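Local coordinates for protein CptN Toxin (PDB 4RMO) that probably acts as an RNA-cutting toxin of a type III toxin-antitoxin system, held inactive in complex with its pseudoknot RNA antitoxin, at residues F87-M92 with K120-K125. Sequence-based numbering, arbitrary orientation.
Sequences FLIQDM and KEIEQK. With nucleotides of chain B.
The F87 ring takes I122 CD1 over the centre of one face. This CH-pi contact puts CD1 3.6 Å from the centroid of the F87 ring, 11° off the ring normal. Y33 of strand 32-37 packs edge-to-face with the same ring. I89 CD1 lies 3.7 Å from K125 CB, and the two side chains cross at about a right angle. CG1 of I89 stands anti to the carbonyl carbon (chi1 -55°) and the chain is extended beyond it, which carries CD1 to the helix. K125 NZ turns elsewhere, to C71 O and H75 ND1.

The loop's other side reads RNA of chain B. Q90 OE1 accepts from U4 N3 at 2.7 Å, and Q90 NE2 gives a nearly straight bond to U4 O4 (172°). The D91 carboxylate grips G3 with two oxygens: OD1 takes N2 and OD2 takes N1, each at 2.8 Å. Q90 NE2 also reaches D91 OD2 from above the carboxylate plane, tying the two readers together.

No hydrogen bond joins residues 87-92 to residues 120-125. Apolar packing joins them, and backbone hydrogen bonds to P49, I73 and H75 also hold 87-92. Its polar side chains recognise base edges, consistent with specific antitoxin binding.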
loop_
_atom_site.group_PDB
_atom_site.type_symbol
_atom_site.label_atom_id
_atom_site.label_comp_id
_atom_site.label_asym_id
_atom_site.label_seq_id
_atom_site.Cartn_x
_atom_site.Cartn_y
_atom_site.Cartn_z
ATOM N N PHE A 87 -4.187 -8.211 -21.548
ATOM C CA PHE A 87 -5.517 -7.838 -21.156
ATOM C C PHE A 87 -5.870 -6.679 -22.051
ATOM O O PHE A 87 -5.232 -5.632 -21.953
ATOM C CB PHE A 87 -5.543 -7.374 -19.722
ATOM C CG PHE A 87 -5.469 -8.486 -18.703
ATOM C CD1 PHE A 87 -4.299 -9.235 -18.532
ATOM C CD2 PHE A 87 -6.525 -8.723 -17.857
ATOM C CE1 PHE A 87 -4.230 -10.205 -17.570
ATOM C CE2 PHE A 87 -6.464 -9.688 -16.889
ATOM C CZ PHE A 87 -5.323 -10.448 -16.761
ATOM N N LEU A 88 -6.819 -6.875 -22.963
ATOM C CA LEU A 88 -7.164 -5.831 -23.910
ATOM C C LEU A 88 -8.268 -4.990 -23.272
ATOM O O LEU A 88 -9.447 -5.088 -23.600
ATOM C CB LEU A 88 -7.572 -6.366 -25.255
ATOM C CG LEU A 88 -6.655 -7.372 -25.969
ATOM C CD1 LEU A 88 -6.973 -7.484 -27.466
ATOM C CD2 LEU A 88 -5.205 -7.142 -25.740
ATOM N N ILE A 89 -7.842 -4.144 -22.347
ATOM C CA ILE A 89 -8.758 -3.361 -21.553
ATOM C C ILE A 89 -9.521 -2.411 -22.493
ATOM O O ILE A 89 -10.695 -2.114 -22.267
ATOM C CB ILE A 89 -7.980 -2.581 -20.470
ATOM C CG1 ILE A 89 -7.140 -3.577 -19.651
ATOM C CG2 ILE A 89 -8.931 -1.816 -19.584
ATOM C CD1 ILE A 89 -6.404 -2.981 -18.460
ATOM N N GLN A 90 -8.826 -1.929 -23.524
ATOM C CA GLN A 90 -9.440 -1.178 -24.620
ATOM C C GLN A 90 -10.771 -1.756 -25.092
ATOM O O GLN A 90 -11.666 -1.013 -25.471
ATOM C CB GLN A 90 -8.472 -1.128 -25.811
ATOM C CG GLN A 90 -8.023 -2.501 -26.284
ATOM C CD GLN A 90 -7.038 -2.437 -27.407
ATOM O OE1 GLN A 90 -6.237 -1.507 -27.504
ATOM N NE2 GLN A 90 -7.039 -3.479 -28.255
ATOM N N ASP A 91 -10.898 -3.088 -25.044
ATOM C CA ASP A 91 -12.019 -3.779 -25.664
ATOM C C ASP A 91 -12.932 -4.385 -24.634
ATOM O O ASP A 91 -13.654 -5.356 -24.898
ATOM C CB ASP A 91 -11.501 -4.858 -26.593
ATOM C CG ASP A 91 -10.805 -4.286 -27.788
ATOM O OD1 ASP A 91 -11.279 -3.282 -28.334
ATOM O OD2 ASP A 91 -9.798 -4.879 -28.243
HETATM N N MSE A 92 -12.904 -3.825 -23.450
HETATM C CA MSE A 92 -13.759 -4.340 -22.385
HETATM C C MSE A 92 -15.210 -4.097 -22.698
HETATM O O MSE A 92 -15.544 -3.163 -23.446
HETATM C CB MSE A 92 -13.417 -3.652 -21.080
HETATM C CG MSE A 92 -13.765 -2.157 -21.142
HETATM SE SE MSE A 92 -13.064 -1.251 -19.536
HETATM C CE MSE A 92 -14.198 -2.044 -18.159
ATOM N N LYS A 120 -5.367 -5.279 -8.843
ATOM C CA LYS A 120 -5.628 -3.897 -8.460
ATOM C C LYS A 120 -5.184 -2.937 -9.542
ATOM O O LYS A 120 -5.905 -2.014 -9.901
ATOM C CB LYS A 120 -4.945 -3.573 -7.136
ATOM C CG LYS A 120 -5.138 -2.154 -6.686
ATOM C CD LYS A 120 -4.407 -1.896 -5.367
ATOM C CE LYS A 120 -3.959 -0.439 -5.258
ATOM N NZ LYS A 120 -3.632 -0.071 -3.858
ATOM N N GLU A 121 -4.034 -3.186 -10.125
ATOM C CA GLU A 121 -3.579 -2.322 -11.189
ATOM C C GLU A 121 -4.521 -2.402 -12.413
ATOM O O GLU A 121 -4.738 -1.414 -13.110
ATOM C CB GLU A 121 -2.151 -2.685 -11.571
ATOM C CG GLU A 121 -1.377 -1.514 -12.138
ATOM C CD GLU A 121 0.024 -1.871 -12.626
ATOM O OE1 GLU A 121 0.576 -2.939 -12.206
ATOM O OE2 GLU A 121 0.545 -1.091 -13.461
ATOM N N ILE A 122 -4.994 -3.600 -12.721
ATOM C CA ILE A 122 -5.854 -3.824 -13.864
ATOM C C ILE A 122 -7.206 -3.161 -13.605
ATOM O O ILE A 122 -7.768 -2.548 -14.494
ATOM C CB ILE A 122 -6.021 -5.329 -14.194
ATOM C CG1 ILE A 122 -4.760 -5.806 -14.963
ATOM C CG2 ILE A 122 -7.244 -5.580 -15.080
ATOM C CD1 ILE A 122 -4.565 -7.296 -14.962
ATOM N N GLU A 123 -7.716 -3.290 -12.400
ATOM C CA GLU A 123 -8.972 -2.668 -12.041
ATOM C C GLU A 123 -8.874 -1.125 -12.228
ATOM O O GLU A 123 -9.792 -0.496 -12.763
ATOM C CB GLU A 123 -9.420 -3.092 -10.622
ATOM C CG GLU A 123 -10.528 -4.203 -10.589
ATOM C CD GLU A 123 -10.124 -5.738 -10.739
ATOM O OE1 GLU A 123 -9.145 -6.187 -11.486
ATOM O OE2 GLU A 123 -10.880 -6.542 -10.104
ATOM N N GLN A 124 -7.762 -0.537 -11.823
ATOM C CA GLN A 124 -7.619 0.907 -11.970
ATOM C C GLN A 124 -7.583 1.286 -13.406
ATOM O O GLN A 124 -8.152 2.321 -13.790
ATOM C CB GLN A 124 -6.376 1.455 -11.251
ATOM C CG GLN A 124 -6.577 1.496 -9.727
ATOM C CD GLN A 124 -5.310 1.904 -8.936
ATOM O OE1 GLN A 124 -4.307 2.351 -9.509
ATOM N NE2 GLN A 124 -5.388 1.789 -7.611
ATOM N N LYS A 125 -6.864 0.516 -14.194
ATOM C CA LYS A 125 -6.737 0.838 -15.598
ATOM C C LYS A 125 -8.103 0.753 -16.249
ATOM O O LYS A 125 -8.443 1.566 -17.098
ATOM C CB LYS A 125 -5.729 -0.088 -16.252
ATOM C CG LYS A 125 -4.321 0.299 -15.925
ATOM C CD LYS A 125 -3.300 -0.602 -16.571
ATOM C CE LYS A 125 -1.881 -0.234 -16.150
ATOM N NZ LYS A 125 -0.916 -0.698 -17.168
ATOM P P G B 3 -3.925 -5.110 -37.380
ATOM O OP1 G B 3 -2.864 -4.734 -38.291
ATOM O OP2 G B 3 -3.566 -5.687 -36.045
ATOM O "O5'" G B 3 -4.896 -3.914 -37.021
ATOM C "C5'" G B 3 -5.584 -3.176 -38.035
ATOM C "C4'" G B 3 -6.708 -2.378 -37.406
ATOM O "O4'" G B 3 -7.639 -3.305 -36.778
ATOM C "C3'" G B 3 -6.306 -1.430 -36.289
ATOM O "O3'" G B 3 -5.943 -0.140 -36.782
ATOM C "C2'" G B 3 -7.593 -1.327 -35.491
ATOM O "O2'" G B 3 -8.516 -0.399 -36.021
ATOM C "C1'" G B 3 -8.120 -2.756 -35.572
ATOM N N9 G B 3 -7.658 -3.592 -34.466
ATOM C C8 G B 3 -6.519 -4.353 -34.428
ATOM N N7 G B 3 -6.334 -4.942 -33.279
ATOM C C5 G B 3 -7.432 -4.567 -32.520
ATOM C C6 G B 3 -7.782 -4.901 -31.197
ATOM O O6 G B 3 -7.201 -5.657 -30.418
ATOM N N1 G B 3 -8.979 -4.298 -30.814
ATOM C C2 G B 3 -9.716 -3.448 -31.596
ATOM N N2 G B 3 -10.821 -2.937 -31.037
ATOM N N3 G B 3 -9.394 -3.124 -32.835
ATOM C C4 G B 3 -8.255 -3.728 -33.235
ATOM P P U B 4 -4.410 0.343 -36.824
ATOM O OP1 U B 4 -4.300 1.176 -38.035
ATOM O OP2 U B 4 -3.518 -0.826 -36.622
ATOM O "O5'" U B 4 -4.261 1.204 -35.492
ATOM C "C5'" U B 4 -5.091 2.358 -35.271
ATOM C "C4'" U B 4 -4.753 2.974 -33.934
ATOM O "O4'" U B 4 -5.273 2.107 -32.878
ATOM C "C3'" U B 4 -3.262 3.144 -33.626
ATOM O "O3'" U B 4 -3.053 4.178 -32.664
ATOM C "C2'" U B 4 -2.937 1.865 -32.863
ATOM O "O2'" U B 4 -1.798 1.909 -32.030
ATOM C "C1'" U B 4 -4.207 1.715 -32.029
ATOM N N1 U B 4 -4.470 0.358 -31.567
ATOM C C2 U B 4 -4.738 0.169 -30.230
ATOM O O2 U B 4 -4.779 1.080 -29.430
ATOM N N3 U B 4 -4.969 -1.134 -29.867
ATOM C C4 U B 4 -4.946 -2.241 -30.694
ATOM O O4 U B 4 -5.229 -3.342 -30.235
ATOM C C5 U B 4 -4.664 -1.955 -32.066
ATOM C C6 U B 4 -4.446 -0.699 -32.448
ATOM P P G B 24 -3.576 5.891 -7.126
ATOM O OP1 G B 24 -2.798 4.813 -6.468
ATOM O OP2 G B 24 -3.128 6.448 -8.433
ATOM O "O5'" G B 24 -5.052 5.505 -7.569
ATOM C "C5'" G B 24 -6.079 5.194 -6.648
ATOM C "C4'" G B 24 -7.106 6.311 -6.583
ATOM O "O4'" G B 24 -6.526 7.617 -6.882
ATOM C "C3'" G B 24 -8.308 6.281 -7.506
ATOM O "O3'" G B 24 -9.297 5.342 -7.127
ATOM C "C2'" G B 24 -8.867 7.677 -7.268
ATOM O "O2'" G B 24 -9.438 7.716 -5.981
ATOM C "C1'" G B 24 -7.584 8.509 -7.216
ATOM N N9 G B 24 -7.226 9.219 -8.439
ATOM C C8 G B 24 -6.066 9.097 -9.167
ATOM N N7 G B 24 -6.021 9.896 -10.198
ATOM C C5 G B 24 -7.205 10.618 -10.123
ATOM C C6 G B 24 -7.719 11.638 -10.971
ATOM O O6 G B 24 -7.200 12.142 -11.970
ATOM N N1 G B 24 -8.974 12.065 -10.552
ATOM C C2 G B 24 -9.641 11.591 -9.452
ATOM N N2 G B 24 -10.838 12.124 -9.213
ATOM N N3 G B 24 -9.189 10.621 -8.671
ATOM C C4 G B 24 -7.970 10.193 -9.057
#